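Local structure of botulinum neurotoxin type G (Clostridium botulinum, 3MPP) at residues L87-T92 and I187-T192; D237-L242 and G282-I287. The protein attaches the neurotoxin to the surface of its target cells through its receptor-binding domain, which precedes delivery of the light chain into the host cytosol. The protein carries 4 engineered substitutions. One frame throughout, in Å; residues are numbered along the deposited sequence.

Interaction 1: L87-T92 and I187-T192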
ATOM      1  N   LEU A  87      20.465   6.774  -2.051  1.00 30.93           N
ATOM      2  CA  LEU A  87      21.128   6.109  -0.933  1.00 34.43           C
ATOM      3  C   LEU A  87      21.807   7.052   0.059  1.00 39.47           C
ATOM      4  O   LEU A  87      21.866   6.762   1.250  1.00 41.20           O
ATOM      5  CB  LEU A  87      22.176   5.118  -1.451  1.00 38.62           C
ATOM      6  CG  LEU A  87      21.602   3.853  -2.070  1.00 34.50           C
ATOM      7  CD1 LEU A  87      22.727   2.921  -2.498  1.00 37.67           C
ATOM      8  CD2 LEU A  87      20.690   3.187  -1.060  1.00 33.18           C
ATOM      9  N   GLN A  88      22.332   8.170  -0.428  1.00 34.47           N
ATOM     10  CA  GLN A  88      23.227   8.985   0.395  1.00 38.18           C
ATOM     11  C   GLN A  88      22.585  10.242   0.983  1.00 40.55           C
ATOM     12  O   GLN A  88      23.119  10.838   1.921  1.00 35.23           O
ATOM     13  CB  GLN A  88      24.476   9.349  -0.410  1.00 39.74           C
ATOM     14  CG  GLN A  88      25.270   8.118  -0.858  1.00 49.03           C
ATOM     15  CD  GLN A  88      26.548   8.472  -1.594  1.00 58.41           C
ATOM     16  OE1 GLN A  88      27.087   9.568  -1.435  1.00 55.46           O
ATOM     17  NE2 GLN A  88      27.042   7.541  -2.404  1.00 61.82           N
ATOM     18  N   ASN A  89      21.446  10.645   0.435  1.00 30.24           N
ATOM     19  CA  ASN A  89      20.807  11.896   0.862  1.00 33.64           C
ATOM     20  C   ASN A  89      19.759  11.641   1.939  1.00 28.03           C
ATOM     21  O   ASN A  89      18.681  11.116   1.661  1.00 28.41           O
ATOM     22  CB  ASN A  89      20.225  12.641  -0.349  1.00 31.36           C
ATOM     23  CG  ASN A  89      19.417  13.906   0.026  1.00 33.82           C
ATOM     24  OD1 ASN A  89      18.350  14.140  -0.537  1.00 36.27           O
ATOM     25  ND2 ASN A  89      19.942  14.730   0.930  1.00 24.17           N
ATOM     26  N   GLU A  90      20.108  11.979   3.178  1.00 32.73           N
ATOM     27  CA  GLU A  90      19.160  11.911   4.275  1.00 34.27           C
ATOM     28  C   GLU A  90      18.476  13.257   4.434  1.00 31.36           C
ATOM     29  O   GLU A  90      19.130  14.300   4.482  1.00 31.65           O
ATOM     30  CB  GLU A  90      19.840  11.495   5.590  1.00 34.68           C
ATOM     31  CG  GLU A  90      18.848  11.351   6.744  1.00 37.82           C
ATOM     32  CD  GLU A  90      19.505  11.065   8.082  1.00 45.91           C
ATOM     33  OE1 GLU A  90      20.717  10.784   8.108  1.00 44.12           O
ATOM     34  OE2 GLU A  90      18.802  11.123   9.110  1.00 48.76           O
ATOM     35  N   TYR A  91      17.153  13.238   4.492  1.00 25.91           N
ATOM     36  CA  TYR A  91      16.401  14.475   4.639  1.00 31.21           C
ATOM     37  C   TYR A  91      15.313  14.304   5.679  1.00 34.40           C
ATOM     38  O   TYR A  91      14.697  13.251   5.779  1.00 31.00           O
ATOM     39  CB  TYR A  91      15.806  14.936   3.296  1.00 24.66           C
ATOM     40  CG  TYR A  91      14.959  13.895   2.590  1.00 26.00           C
ATOM     41  CD1 TYR A  91      13.579  13.842   2.779  1.00 26.80           C
ATOM     42  CD2 TYR A  91      15.545  12.965   1.738  1.00 27.04           C
ATOM     43  CE1 TYR A  91      12.795  12.877   2.125  1.00 30.18           C
ATOM     44  CE2 TYR A  91      14.784  12.004   1.088  1.00 25.35           C
ATOM     45  CZ  TYR A  91      13.414  11.967   1.282  1.00 32.49           C
ATOM     46  OH  TYR A  91      12.686  11.003   0.639  1.00 30.23           O
ATOM     47  N   THR A  92      15.109  15.349   6.470  1.00 30.84           N
ATOM     48  CA  THR A  92      14.070  15.363   7.480  1.00 32.95           C
ATOM     49  C   THR A  92      12.717  15.501   6.779  1.00 28.99           C
ATOM     50  O   THR A  92      12.614  16.141   5.722  1.00 30.65           O
ATOM     51  CB  THR A  92      14.313  16.545   8.442  1.00 30.33           C
ATOM     52  OG1 THR A  92      15.625  16.422   8.978  1.00 33.05           O
ATOM     53  CG2 THR A  92      13.313  16.557   9.587  1.00 34.21           C
ATOM     54  N   ILE A 187      13.531  18.658   4.643  1.00 28.17           N
ATOM     55  CA  ILE A 187      14.729  19.442   4.960  1.00 24.98           C
ATOM     56  C   ILE A 187      15.986  18.735   4.478  1.00 29.34           C
ATOM     57  O   ILE A 187      16.214  17.572   4.829  1.00 27.38           O
ATOM     58  CB  ILE A 187      14.885  19.668   6.488  1.00 30.30           C
ATOM     59  CG1 ILE A 187      13.564  20.125   7.126  1.00 29.88           C
ATOM     60  CG2 ILE A 187      16.026  20.659   6.772  1.00 33.39           C
ATOM     61  CD1 ILE A 187      13.003  21.398   6.541  1.00 33.43           C
ATOM     62  N   ASN A 188      16.803  19.448   3.705  1.00 26.66           N
ATOM     63  CA  ASN A 188      18.066  18.929   3.169  1.00 32.30           C
ATOM     64  C   ASN A 188      17.918  17.892   2.044  1.00 32.04           C
ATOM     65  O   ASN A 188      18.853  17.135   1.760  1.00 31.36           O
ATOM     66  CB  ASN A 188      18.940  18.349   4.288  1.00 40.15           C
ATOM     67  CG  ASN A 188      19.181  19.335   5.411  1.00 45.14           C
ATOM     68  OD1 ASN A 188      19.390  20.531   5.173  1.00 43.48           O
ATOM     69  ND2 ASN A 188      19.148  18.838   6.654  1.00 42.85           N
ATOM     70  N   CYS A 189      16.759  17.853   1.394  1.00 29.19           N
ATOM     71  CA  CYS A 189      16.588  16.924   0.279  1.00 26.59           C
ATOM     72  C   CYS A 189      17.146  17.541  -1.006  1.00 27.90           C
ATOM     73  O   CYS A 189      16.788  18.658  -1.367  1.00 31.86           O
ATOM     74  CB  CYS A 189      15.114  16.551   0.099  1.00 27.25           C
ATOM     75  SG  CYS A 189      14.863  15.379  -1.247  1.00 30.47           S
ATOM     76  N   THR A 190      18.013  16.818  -1.708  1.00 27.05           N
ATOM     77  CA  THR A 190      18.684  17.397  -2.871  1.00 31.20           C
ATOM     78  C   THR A 190      18.028  17.061  -4.221  1.00 32.00           C
ATOM     79  O   THR A 190      18.418  17.581  -5.259  1.00 29.33           O
ATOM     80  CB  THR A 190      20.179  17.015  -2.907  1.00 38.85           C
ATOM     81  OG1 THR A 190      20.298  15.592  -2.947  1.00 36.89           O
ATOM     82  CG2 THR A 190      20.899  17.552  -1.670  1.00 31.22           C
ATOM     83  N   ASP A 191      17.017  16.211  -4.203  1.00 36.00           N
ATOM     84  CA  ASP A 191      16.315  15.842  -5.425  1.00 27.70           C
ATOM     85  C   ASP A 191      15.061  16.711  -5.534  1.00 21.87           C
ATOM     86  O   ASP A 191      14.151  16.579  -4.720  1.00 23.58           O
ATOM     87  CB  ASP A 191      15.976  14.343  -5.355  1.00 25.51           C
ATOM     88  CG  ASP A 191      15.135  13.862  -6.527  1.00 27.87           C
ATOM     89  OD1 ASP A 191      14.747  14.692  -7.370  1.00 30.02           O
ATOM     90  OD2 ASP A 191      14.864  12.642  -6.594  1.00 32.45           O
ATOM     91  N   THR A 192      15.020  17.629  -6.504  1.00 24.42           N
ATOM     92  CA  THR A 192      13.904  18.576  -6.569  1.00 28.18           C
ATOM     93  C   THR A 192      12.587  17.900  -6.939  1.00 26.35           C
ATOM     94  O   THR A 192      11.531  18.498  -6.802  1.00 28.12           O
ATOM     95  CB  THR A 192      14.160  19.752  -7.541  1.00 28.11           C
ATOM     96  OG1 THR A 192      14.411  19.240  -8.859  1.00 29.55           O
ATOM     97  CG2 THR A 192      15.370  20.591  -7.066  1.00 29.38           C
TER
HETATM   98  O   HOH W   1      19.116  15.872   7.117  1.00 45.79           O
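One face of the Tyr91 ring carries the sulfur of Cys189: SG stands 4.1 Å from the ring centroid and 17° off the normal, displaced toward the CD2-CE2 rim, a sulfur-aromatic contact. Cys189 CB packs at the root of the same ring, 3.6 Å from Tyr91 CG. With chi1 at 54°, Tyr91 CG lies between the backbone N and the carbonyl carbon, which sets the ring against Cys189. The other flat group, the Asn89 amide, uses both ends. Asn89 ND2 donates to Asn188 O at 2.8 Å, nearly straight (171°) and within both the amide and carbonyl planes. Asn89 OD1 accepts Thr190 N at 2.9 Å, with the donor well above the carbonyl plane. Two bonds to main-chain groups thus fix the rotation of the amide and hold loop residues 188-190 against Asn89, just after helix 83-88. Asn44 grips the same loop through Cys189 O and Asp191 O. Water 1 adds a bridge from Asn188 ND2 to Glu90 O. At Thr92 and Ile187, an antiparallel hydrogen-bonded pair, the side chains lie side by side, CB to CB 3.7 Å. Strand 90-98 runs between strands 181-187 and 103-108 in a sheet of the lectin-like jelly roll of the N-terminal subdomain.

Interaction 2: D237-L242 and G282-I287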
ATOM      1  N   ASP A 237     -13.624   1.876 -13.374  1.00 26.30           N
ATOM      2  CA  ASP A 237     -13.245   2.680 -14.527  1.00 24.46           C
ATOM      3  C   ASP A 237     -11.779   3.099 -14.509  1.00 23.93           C
ATOM      4  O   ASP A 237     -11.421   4.153 -15.038  1.00 27.40           O
ATOM      5  CB  ASP A 237     -14.150   3.921 -14.631  1.00 31.61           C
ATOM      6  CG  ASP A 237     -15.628   3.566 -14.789  1.00 40.99           C
ATOM      7  OD1 ASP A 237     -15.949   2.412 -15.153  1.00 38.23           O
ATOM      8  OD2 ASP A 237     -16.471   4.451 -14.553  1.00 42.77           O
ATOM      9  N   THR A 238     -10.928   2.267 -13.919  1.00 23.21           N
ATOM     10  CA  THR A 238      -9.507   2.572 -13.783  1.00 21.39           C
ATOM     11  C   THR A 238      -8.670   1.405 -14.308  1.00 21.96           C
ATOM     12  O   THR A 238      -8.927   0.243 -13.966  1.00 21.24           O
ATOM     13  CB  THR A 238      -9.163   2.796 -12.293  1.00 20.94           C
ATOM     14  OG1 THR A 238      -9.960   3.873 -11.790  1.00 22.99           O
ATOM     15  CG2 THR A 238      -7.650   3.083 -12.075  1.00 23.91           C
ATOM     16  N   GLN A 239      -7.650   1.702 -15.105  1.00 22.97           N
ATOM     17  CA  GLN A 239      -6.799   0.632 -15.643  1.00 24.50           C
ATOM     18  C   GLN A 239      -5.896   0.011 -14.585  1.00 26.89           C
ATOM     19  O   GLN A 239      -5.185   0.720 -13.871  1.00 19.14           O
ATOM     20  CB  GLN A 239      -5.964   1.142 -16.811  1.00 21.35           C
ATOM     21  CG  GLN A 239      -6.811   1.579 -18.015  1.00 20.56           C
ATOM     22  CD  GLN A 239      -5.989   2.372 -18.994  1.00 30.36           C
ATOM     23  OE1 GLN A 239      -5.203   3.223 -18.594  1.00 27.84           O
ATOM     24  NE2 GLN A 239      -6.135   2.079 -20.277  1.00 27.20           N
ATOM     25  N   TYR A 240      -5.917  -1.320 -14.516  1.00 17.84           N
ATOM     26  CA  TYR A 240      -5.157  -2.074 -13.532  1.00 19.37           C
ATOM     27  C   TYR A 240      -4.473  -3.272 -14.171  1.00 22.83           C
ATOM     28  O   TYR A 240      -5.110  -4.031 -14.908  1.00 21.29           O
ATOM     29  CB  TYR A 240      -6.090  -2.654 -12.478  1.00 19.22           C
ATOM     30  CG  TYR A 240      -6.688  -1.665 -11.505  1.00 18.40           C
ATOM     31  CD1 TYR A 240      -5.881  -0.814 -10.751  1.00 20.12           C
ATOM     32  CD2 TYR A 240      -8.063  -1.621 -11.305  1.00 17.28           C
ATOM     33  CE1 TYR A 240      -6.445   0.083  -9.828  1.00 14.78           C
ATOM     34  CE2 TYR A 240      -8.636  -0.731 -10.394  1.00 17.59           C
ATOM     35  CZ  TYR A 240      -7.818   0.111  -9.655  1.00 21.13           C
ATOM     36  OH  TYR A 240      -8.389   0.991  -8.742  1.00 25.16           O
ATOM     37  N   TYR A 241      -3.194  -3.451 -13.860  1.00 15.63           N
ATOM     38  CA  TYR A 241      -2.504  -4.717 -14.099  1.00 19.94           C
ATOM     39  C   TYR A 241      -2.770  -5.626 -12.898  1.00 23.65           C
ATOM     40  O   TYR A 241      -3.232  -5.170 -11.848  1.00 21.03           O
ATOM     41  CB  TYR A 241      -1.001  -4.466 -14.333  1.00 20.33           C
ATOM     42  CG  TYR A 241      -0.786  -3.589 -15.545  1.00 19.28           C
ATOM     43  CD1 TYR A 241      -0.837  -4.130 -16.825  1.00 19.49           C
ATOM     44  CD2 TYR A 241      -0.584  -2.217 -15.415  1.00 26.16           C
ATOM     45  CE1 TYR A 241      -0.676  -3.329 -17.962  1.00 23.70           C
ATOM     46  CE2 TYR A 241      -0.424  -1.403 -16.544  1.00 24.81           C
ATOM     47  CZ  TYR A 241      -0.465  -1.974 -17.808  1.00 23.71           C
ATOM     48  OH  TYR A 241      -0.299  -1.194 -18.918  1.00 25.87           O
ATOM     49  N   LEU A 242      -2.500  -6.914 -13.052  1.00 19.05           N
ATOM     50  CA  LEU A 242      -2.960  -7.884 -12.079  1.00 22.05           C
ATOM     51  C   LEU A 242      -1.779  -8.550 -11.400  1.00 23.51           C
ATOM     52  O   LEU A 242      -0.791  -8.922 -12.043  1.00 22.53           O
ATOM     53  CB  LEU A 242      -3.882  -8.911 -12.754  1.00 25.11           C
ATOM     54  CG  LEU A 242      -4.783  -9.824 -11.911  1.00 29.33           C
ATOM     55  CD1 LEU A 242      -5.691  -9.033 -10.946  1.00 26.68           C
ATOM     56  CD2 LEU A 242      -5.618 -10.741 -12.813  1.00 23.16           C
ATOM     57  N   GLY A 282       1.198  -7.553 -18.952  1.00 23.16           N
ATOM     58  CA  GLY A 282       0.053  -8.429 -19.157  1.00 23.55           C
ATOM     59  C   GLY A 282      -1.294  -7.754 -19.377  1.00 29.17           C
ATOM     60  O   GLY A 282      -1.369  -6.605 -19.806  1.00 21.98           O
ATOM     61  N   LEU A 283      -2.366  -8.490 -19.085  1.00 26.56           N
ATOM     62  CA  LEU A 283      -3.728  -7.998 -19.267  1.00 22.48           C
ATOM     63  C   LEU A 283      -3.935  -6.716 -18.496  1.00 19.74           C
ATOM     64  O   LEU A 283      -3.557  -6.624 -17.336  1.00 20.49           O
ATOM     65  CB  LEU A 283      -4.739  -9.032 -18.771  1.00 16.48           C
ATOM     66  CG  LEU A 283      -4.614 -10.378 -19.505  1.00 23.80           C
ATOM     67  CD1 LEU A 283      -5.421 -11.468 -18.820  1.00 28.20           C
ATOM     68  CD2 LEU A 283      -5.045 -10.193 -20.932  1.00 26.98           C
ATOM     69  N   ARG A 284      -4.561  -5.742 -19.143  1.00 21.45           N
ATOM     70  CA  ARG A 284      -4.937  -4.520 -18.461  1.00 22.98           C
ATOM     71  C   ARG A 284      -6.455  -4.524 -18.259  1.00 19.50           C
ATOM     72  O   ARG A 284      -7.209  -4.592 -19.219  1.00 22.95           O
ATOM     73  CB  ARG A 284      -4.473  -3.316 -19.271  1.00 20.40           C
ATOM     74  CG  ARG A 284      -4.594  -1.988 -18.527  1.00 20.56           C
ATOM     75  CD  ARG A 284      -3.919  -0.899 -19.317  1.00 19.13           C
ATOM     76  NE  ARG A 284      -4.547  -0.694 -20.615  1.00 22.02           N
ATOM     77  CZ  ARG A 284      -4.071   0.118 -21.556  1.00 31.71           C
ATOM     78  NH1 ARG A 284      -2.957   0.812 -21.340  1.00 28.76           N
ATOM     79  NH2 ARG A 284      -4.699   0.230 -22.715  1.00 35.16           N
ATOM     80  N   PHE A 285      -6.881  -4.500 -17.002  1.00 17.84           N
ATOM     81  CA  PHE A 285      -8.281  -4.658 -16.638  1.00 19.64           C
ATOM     82  C   PHE A 285      -8.914  -3.335 -16.281  1.00 19.09           C
ATOM     83  O   PHE A 285      -8.241  -2.423 -15.791  1.00 22.19           O
ATOM     84  CB  PHE A 285      -8.407  -5.553 -15.393  1.00 21.40           C
ATOM     85  CG  PHE A 285      -8.000  -6.983 -15.618  1.00 23.95           C
ATOM     86  CD1 PHE A 285      -8.949  -7.937 -15.973  1.00 23.11           C
ATOM     87  CD2 PHE A 285      -6.678  -7.380 -15.449  1.00 17.50           C
ATOM     88  CE1 PHE A 285      -8.585  -9.265 -16.181  1.00 21.74           C
ATOM     89  CE2 PHE A 285      -6.298  -8.712 -15.651  1.00 25.53           C
ATOM     90  CZ  PHE A 285      -7.265  -9.652 -16.024  1.00 26.40           C
ATOM     91  N   ILE A 286     -10.224  -3.251 -16.492  1.00 20.92           N
ATOM     92  CA  ILE A 286     -11.020  -2.162 -15.941  1.00 19.11           C
ATOM     93  C   ILE A 286     -12.205  -2.777 -15.206  1.00 20.76           C
ATOM     94  O   ILE A 286     -12.952  -3.554 -15.776  1.00 25.36           O
ATOM     95  CB  ILE A 286     -11.527  -1.213 -17.020  1.00 23.55           C
ATOM     96  CG1 ILE A 286     -10.337  -0.506 -17.684  1.00 31.09           C
ATOM     97  CG2 ILE A 286     -12.519  -0.204 -16.425  1.00 23.49           C
ATOM     98  CD1 ILE A 286     -10.714   0.302 -18.906  1.00 37.98           C
ATOM     99  N   ILE A 287     -12.362  -2.428 -13.936  1.00 23.39           N
ATOM    100  CA  ILE A 287     -13.507  -2.879 -13.162  1.00 22.56           C
ATOM    101  C   ILE A 287     -14.745  -2.048 -13.493  1.00 27.51           C
ATOM    102  O   ILE A 287     -14.722  -0.813 -13.396  1.00 24.75           O
ATOM    103  CB  ILE A 287     -13.196  -2.835 -11.648  1.00 20.21           C
ATOM    104  CG1 ILE A 287     -11.891  -3.601 -11.354  1.00 22.57           C
ATOM    105  CG2 ILE A 287     -14.329  -3.439 -10.847  1.00 19.12           C
ATOM    106  CD1 ILE A 287     -11.403  -3.398  -9.942  1.00 20.90           C
TER
HETATM  107  O   HOH W   2     -11.117  -0.220 -12.631  1.00 21.89           O
HETATM  108  O   HOH W   3      -1.300   1.425 -18.915  1.00 25.76           O
HETATM  109  O   HOH W   4      -1.682  -7.790 -15.794  1.00 24.24           O
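Tyr240 and Phe285 form an antiparallel hydrogen-bonded pair, with Tyr240 N to Phe285 O at 2.9 Å and Phe285 N to Tyr240 O at 2.8 Å, although the short segments 239-242 and 285-287 run at 120°, well short of straight antiparallel. Beyond this pair, Asp237 N donates to Ile287 O, while waters span both flanks: water 2 accepts from Thr238 N and Ile287 N, and water 4 links Leu242 N to Leu283 O. On the side of Tyr240 and Phe285 the packing is apolar. Leu242 CD2 meets the Phe285 ring at CE2, 3.6 Å away, and Ile287 CD1 reaches Tyr240 CE2 at 3.9 Å; Phe422 and Ile312, from strands 420-423 and 307-312, extend this layer. These strands belong to the beta-trefoil of the C-terminal subdomain, where 239-244 pairs with 285-289 on one side and 420-423 on the other. On the face of Gln239 and Ile286 a polar cluster forms round Gln239 and Arg284. Arg284 extends through chi2 and then bends at chi3 (62°), bringing its guanidinium against the Gln239 amide; Gln239 NE2 lies 3.1 Å above the guanidinium plane of Arg284, over its centre, with the two planes 28° apart. Both groups are donors, so this close approach is not a hydrogen bond. Both turn to one carboxylate, that of Asp313, which forms a salt bridge with Arg284 NE through OD1 and accepts Gln239 NE2 through OD2; its charge probably makes the approach tolerable. The aliphatic part of Arg284 runs alongside Tyr241, its CG over one ring face and its CD 3.7 Å from Tyr241 OH. Water 3 lies at the guanidinium edge and joins Arg284 NH1 to the Tyr241 hydroxyl, while Gly282 O abuts the ring edge, 3.8 Å from Tyr241 CE1. Farther along, Ile286 CG2 packs against Asp237 CA at 3.5 Å, and the Asp237 carboxylate pairs with Lys288.

How the interactions relate
Interaction 1 and interaction 2 lie in separate subdomains of the receptor-binding domain: residues 87-92 and 187-192 in the N-terminal one, residues 237-242 and 282-287 in the C-terminal one. They follow in series along the chain, the first closing before the second opens. Their centres are about 35 Å apart and their nearest atoms about 23 Å, so neither touches the other. Both join chain segments distant in sequence by antiparallel pairing, across 94 intervening residues in interaction 1 and 39 in interaction 2. The inferred ganglioside-binding motif, Ser400 to Tyr403, belongs to the same subdomain as interaction 2, but both contacts lie away from it.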